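Local coordinates for protein peroxiredoxin (PDB 5EPF) that reduces hydrogen peroxide and organic hydroperoxides to water and alcohols through thiol chemistry, helping to protect the mycobacterial cell against oxidative stress, at residues 14-19 with 106-111; 64-69 with 150-155. One frame throughout, in Å; residues are numbered along the deposited sequence. Where two conformers were deposited one is given.

Interaction 1 (14-19 with 106-111); sequences TVADFE and AAQFGV
Val15 and Ala16, in the loop before strand 19-21, face Phe109 and Gln108 at the end of helix 104-109, with the CA atoms of Val15 and Phe109 8.0 Å apart. The main hydrophobic contact is between Val15 and Phe109. CG1 of Val15 stands anti to its own backbone N (chi1 175°) and comes at the ring obliquely, near CZ. Val15 CG1 lies 3.3 Å from Phe109 CZ, so the packing is tight here. The second branch joins in, with Val15 CG2 3.9 Å from Phe109 CE1. The Phe18 and Phe109 side chains cross at about a right angle, and Phe18 CE2 sits at the edge of the Phe109 ring, near its plane, 3.9 Å from Phe109 CE2. Gln108 reaches over from the helix with an extended chain that ends near the backbone of Ala16. The amide plane is about 80° from that of the Phe18 ring. Gly110, with positive phi, forms a Schellman motif, with Val111 N bonded to Ala106 O at 2.9 Å. Phe109 also meets the rings of Phe43 and Phe127, and both Phe18 and Phe109 touch Leu41. The contact joins the loop before strand 19-21 to helix 104-109 over one face of the central sheet of this thioredoxin-like fold. Its chemistry is divided: Val15, Phe18 and Phe109 form a buried apolar cluster, and the long Gln108 side chain lies beside it at the more exposed rim.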
loop_
_atom_site.group_PDB
_atom_site.type_symbol
_atom_site.label_atom_id
_atom_site.label_comp_id
_atom_site.label_asym_id
_atom_site.label_seq_id
_atom_site.Cartn_x
_atom_site.Cartn_y
_atom_site.Cartn_z
ATOM N N THR A 14 -3.932 12.813 -9.651
ATOM C CA THR A 14 -5.165 12.167 -9.213
ATOM C C THR A 14 -5.093 10.695 -9.601
ATOM O O THR A 14 -4.857 10.366 -10.771
ATOM C CB THR A 14 -6.387 12.801 -9.885
ATOM O OG1 THR A 14 -6.465 14.182 -9.529
ATOM C CG2 THR A 14 -7.670 12.125 -9.439
ATOM N N VAL A 15 -5.299 9.816 -8.621
ATOM C CA VAL A 15 -5.305 8.370 -8.838
ATOM C C VAL A 15 -6.670 7.938 -9.344
ATOM O O VAL A 15 -7.690 8.331 -8.788
ATOM C CB VAL A 15 -4.994 7.659 -7.504
ATOM C CG1 VAL A 15 -5.113 6.142 -7.641
ATOM C CG2 VAL A 15 -3.636 8.111 -6.966
ATOM N N ALA A 16 -6.701 7.083 -10.361
ATOM C CA ALA A 16 -7.960 6.468 -10.765
ATOM C C ALA A 16 -8.423 5.450 -9.718
ATOM O O ALA A 16 -7.615 4.783 -9.070
ATOM C CB ALA A 16 -7.783 5.775 -12.114
ATOM N N ASP A 17 -9.736 5.362 -9.517
ATOM C CA ASP A 17 -10.293 4.356 -8.623
ATOM C C ASP A 17 -9.978 2.969 -9.172
ATOM O O ASP A 17 -9.785 2.788 -10.372
ATOM C CB ASP A 17 -11.807 4.591 -8.510
ATOM C CG ASP A 17 -12.422 3.953 -7.283
ATOM O OD1 ASP A 17 -11.689 3.462 -6.396
ATOM O OD2 ASP A 17 -13.673 3.950 -7.195
ATOM N N PHE A 18 -9.908 1.988 -8.278
ATOM C CA PHE A 18 -9.640 0.608 -8.675
ATOM C C PHE A 18 -10.258 -0.327 -7.651
ATOM O O PHE A 18 -10.576 0.077 -6.529
ATOM C CB PHE A 18 -8.128 0.305 -8.826
ATOM C CG PHE A 18 -7.345 0.387 -7.524
ATOM C CD1 PHE A 18 -7.311 -0.693 -6.650
ATOM C CD2 PHE A 18 -6.638 1.530 -7.181
ATOM C CE1 PHE A 18 -6.587 -0.619 -5.456
ATOM C CE2 PHE A 18 -5.908 1.592 -6.001
ATOM C CZ PHE A 18 -5.885 0.525 -5.137
ATOM N N GLU A 19 -10.345 -1.612 -8.033
ATOM C CA GLU A 19 -10.852 -2.685 -7.179
ATOM C C GLU A 19 -9.920 -3.880 -7.255
ATOM O O GLU A 19 -9.476 -4.267 -8.339
ATOM C CB GLU A 19 -12.252 -3.156 -7.613
ATOM C CG GLU A 19 -13.360 -2.157 -7.347
ATOM C CD GLU A 19 -14.731 -2.723 -7.682
ATOM O OE1 GLU A 19 -14.819 -3.873 -8.182
ATOM O OE2 GLU A 19 -15.728 -2.018 -7.435
ATOM N N ALA A 106 -0.570 -1.993 -10.270
ATOM C CA ALA A 106 0.831 -1.579 -10.313
ATOM C C ALA A 106 1.126 -0.780 -11.583
ATOM O O ALA A 106 1.821 0.243 -11.537
ATOM C CB ALA A 106 1.733 -2.811 -10.225
ATOM N N ALA A 107 0.615 -1.242 -12.730
ATOM C CA ALA A 107 0.809 -0.514 -13.978
ATOM C C ALA A 107 0.181 0.874 -13.910
ATOM O O ALA A 107 0.770 1.856 -14.382
ATOM C CB ALA A 107 0.237 -1.314 -15.153
ATOM N N GLN A 108 -1.011 0.978 -13.313
ATOM C CA GLN A 108 -1.646 2.281 -13.161
ATOM C C GLN A 108 -0.754 3.242 -12.380
ATOM O O GLN A 108 -0.690 4.432 -12.695
ATOM C CB GLN A 108 -2.996 2.121 -12.462
ATOM C CG GLN A 108 -3.620 3.433 -12.050
ATOM C CD GLN A 108 -4.760 3.282 -11.055
ATOM O OE1 GLN A 108 -5.302 4.275 -10.583
ATOM N NE2 GLN A 108 -5.112 2.048 -10.719
ATOM N N PHE A 109 -0.052 2.745 -11.359
ATOM C CA PHE A 109 0.822 3.564 -10.528
ATOM C C PHE A 109 2.245 3.669 -11.071
ATOM O O PHE A 109 3.060 4.420 -10.509
ATOM C CB PHE A 109 0.831 3.024 -9.095
ATOM C CG PHE A 109 -0.376 3.418 -8.280
ATOM C CD1 PHE A 109 -0.303 4.500 -7.400
ATOM C CD2 PHE A 109 -1.583 2.730 -8.396
ATOM C CE1 PHE A 109 -1.400 4.882 -6.628
ATOM C CE2 PHE A 109 -2.691 3.101 -7.634
ATOM C CZ PHE A 109 -2.599 4.180 -6.751
ATOM N N GLY A 110 2.560 2.968 -12.155
ATOM C CA GLY A 110 3.891 3.033 -12.727
ATOM C C GLY A 110 4.942 2.238 -11.990
ATOM O O GLY A 110 6.131 2.559 -12.104
ATOM N N VAL A 111 4.546 1.195 -11.255
ATOM C CA VAL A 111 5.462 0.396 -10.453
ATOM C C VAL A 111 5.499 -1.067 -10.884
ATOM O O VAL A 111 6.130 -1.888 -10.216
ATOM C CB VAL A 111 5.201 0.539 -8.935
ATOM C CG1 VAL A 111 5.349 1.987 -8.507
ATOM C CG2 VAL A 111 3.826 0.011 -8.545
#

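Interaction 2 (64-69 with 150-155); sequences KEFAEV and DKALAT
Leu153 turns its CG anti to its backbone N (chi1 -179°), and Phe66 has its CG beside the backbone N, anti to the carbonyl carbon (chi1 -76°), which brings the two side chains together between their helices. This is helix-helix packing on one face of the central sheet of the thioredoxin fold. Helix segments 64-68 and 150-155 run in nearly the same direction, 26° apart, with axes 10.4 Å from each other at closest approach. Leu153 is the central residue, and it meets three residues of the facing segment. Its CD1 hangs over one face of the Phe66 ring, offset toward the rim, 4.2 Å above the ring plane. The end of the ring also reaches the root of the leucine, where Phe66 CZ lies 3.9 Å from Leu153 CB. Ala152 CB sits at the ring edge, near its plane, 4.4 Å from Phe66 CE1. Both Phe66 and Ala152 also touch Val40 of strand 39-43, so the pair of helices rests on the sheet. Glu65 contributes its aliphatic part. Glu65 CB is 3.7 Å from Leu153 CD2, while a bend at chi2 leads the carboxylate away from the leucine. No hydrogen bond crosses between the segments, and the contact is apolar. One turn further along, Leu156 continues the packing against Phe66 and Val69. Val69, the first residue to leave helical geometry, adds its CG2 branch, 4.1 Å from Leu153 CD1.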
loop_
_atom_site.group_PDB
_atom_site.type_symbol
_atom_site.label_atom_id
_atom_site.label_comp_id
_atom_site.label_asym_id
_atom_site.label_seq_id
_atom_site.Cartn_x
_atom_site.Cartn_y
_atom_site.Cartn_z
ATOM N N LYS A 64 -2.107 2.811 16.096
ATOM C CA LYS A 64 -2.737 3.900 16.843
ATOM C C LYS A 64 -2.386 5.261 16.252
ATOM O O LYS A 64 -3.235 6.159 16.210
ATOM C CB LYS A 64 -2.383 3.812 18.327
ATOM C CG LYS A 64 -3.016 2.590 19.010
ATOM C CD LYS A 64 -2.845 2.596 20.524
ATOM C CE LYS A 64 -1.394 2.785 20.927
ATOM N NZ LYS A 64 -1.281 3.107 22.386
ATOM N N GLU A 65 -1.149 5.422 15.770
ATOM C CA GLU A 65 -0.714 6.690 15.191
ATOM C C GLU A 65 -1.463 7.004 13.897
ATOM O O GLU A 65 -1.855 8.156 13.653
ATOM C CB GLU A 65 0.790 6.656 14.949
ATOM C CG GLU A 65 1.654 6.641 16.215
ATOM C CD GLU A 65 1.797 5.277 16.902
ATOM O OE1 GLU A 65 1.150 4.278 16.522
ATOM O OE2 GLU A 65 2.585 5.212 17.858
ATOM N N PHE A 66 -1.671 5.996 13.049
ATOM C CA PHE A 66 -2.464 6.232 11.847
ATOM C C PHE A 66 -3.916 6.520 12.194
ATOM O O PHE A 66 -4.535 7.400 11.594
ATOM C CB PHE A 66 -2.291 5.109 10.818
ATOM C CG PHE A 66 -0.979 5.186 10.080
ATOM C CD1 PHE A 66 -0.784 6.142 9.091
ATOM C CD2 PHE A 66 0.069 4.341 10.393
ATOM C CE1 PHE A 66 0.451 6.249 8.419
ATOM C CE2 PHE A 66 1.294 4.436 9.726
ATOM C CZ PHE A 66 1.479 5.394 8.728
ATOM N N ALA A 67 -4.462 5.836 13.198
ATOM C CA ALA A 67 -5.826 6.138 13.615
ATOM C C ALA A 67 -5.949 7.565 14.144
ATOM O O ALA A 67 -6.966 8.229 13.912
ATOM C CB ALA A 67 -6.305 5.113 14.635
ATOM N N GLU A 68 -4.916 8.068 14.825
ATOM C CA GLU A 68 -4.982 9.430 15.356
ATOM C C GLU A 68 -5.125 10.473 14.253
ATOM O O GLU A 68 -5.765 11.512 14.466
ATOM C CB GLU A 68 -3.760 9.751 16.211
ATOM C CG GLU A 68 -3.956 11.052 16.993
ATOM C CD GLU A 68 -2.665 11.756 17.357
ATOM O OE1 GLU A 68 -1.580 11.159 17.192
ATOM O OE2 GLU A 68 -2.749 12.914 17.828
ATOM N N VAL A 69 -4.526 10.233 13.085
ATOM C CA VAL A 69 -4.651 11.155 11.959
ATOM C C VAL A 69 -5.776 10.716 11.034
ATOM O O VAL A 69 -5.898 11.225 9.917
ATOM C CB VAL A 69 -3.326 11.361 11.194
ATOM C CG1 VAL A 69 -2.326 12.127 12.057
ATOM C CG2 VAL A 69 -2.745 10.031 10.720
ATOM N N ASP A 150 7.016 5.940 8.250
ATOM C CA ASP A 150 7.395 7.140 8.995
ATOM C C ASP A 150 7.125 8.403 8.180
ATOM O O ASP A 150 6.578 9.384 8.697
ATOM C CB ASP A 150 8.878 7.090 9.385
ATOM C CG ASP A 150 9.194 5.995 10.407
ATOM O OD1 ASP A 150 8.277 5.505 11.096
ATOM O OD2 ASP A 150 10.382 5.612 10.506
ATOM N N LYS A 151 7.527 8.409 6.907
ATOM C CA LYS A 151 7.296 9.590 6.077
ATOM C C LYS A 151 5.817 9.785 5.806
ATOM O O LYS A 151 5.330 10.917 5.805
ATOM C CB LYS A 151 8.077 9.508 4.763
ATOM C CG LYS A 151 9.555 9.675 4.944
ATOM C CD LYS A 151 10.340 9.260 3.718
ATOM C CE LYS A 151 10.033 10.094 2.475
ATOM N NZ LYS A 151 10.490 11.494 2.615
ATOM N N ALA A 152 5.080 8.692 5.597
ATOM C CA ALA A 152 3.643 8.806 5.390
ATOM C C ALA A 152 2.970 9.419 6.608
ATOM O O ALA A 152 2.153 10.344 6.484
ATOM C CB ALA A 152 3.051 7.438 5.084
ATOM N N LEU A 153 3.326 8.939 7.800
ATOM C CA LEU A 153 2.747 9.479 9.022
ATOM C C LEU A 153 3.117 10.948 9.199
ATOM O O LEU A 153 2.263 11.765 9.574
ATOM C CB LEU A 153 3.176 8.626 10.220
ATOM C CG LEU A 153 2.643 9.013 11.592
ATOM C CD1 LEU A 153 1.117 8.947 11.612
ATOM C CD2 LEU A 153 3.254 8.142 12.693
ATOM N N ALA A 154 4.374 11.316 8.909
ATOM C CA ALA A 154 4.764 12.720 9.066
ATOM C C ALA A 154 4.007 13.622 8.088
ATOM O O ALA A 154 3.585 14.727 8.450
ATOM C CB ALA A 154 6.279 12.878 8.929
ATOM N N THR A 155 3.798 13.160 6.853
ATOM C CA THR A 155 3.003 13.935 5.906
ATOM C C THR A 155 1.579 14.128 6.405
ATOM O O THR A 155 1.026 15.241 6.338
ATOM C CB THR A 155 3.007 13.237 4.558
ATOM O OG1 THR A 155 4.325 13.346 4.006
ATOM C CG2 THR A 155 1.971 13.878 3.631
#

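Overall arrangement
Interaction 1 and interaction 2 lie on opposite faces of the central five-stranded sheet, with centres about 22 Å apart and nearest atoms about 13 Å apart. They do not touch. Strand 39-43 links them: Leu41 and Phe43 serve interaction 1, and Val40 serves interaction 2. Along the chain the segments alternate, in the order 14-19, 64-69, 106-111 and 150-155. Interaction 1 ties the N-terminal loop to helix 104-109, and interaction 2 ties helix 63-68 to the C-terminal helix 145-158. Together they join distant parts of the chain around one sheet. Both lie away from the probable active-site Cys52.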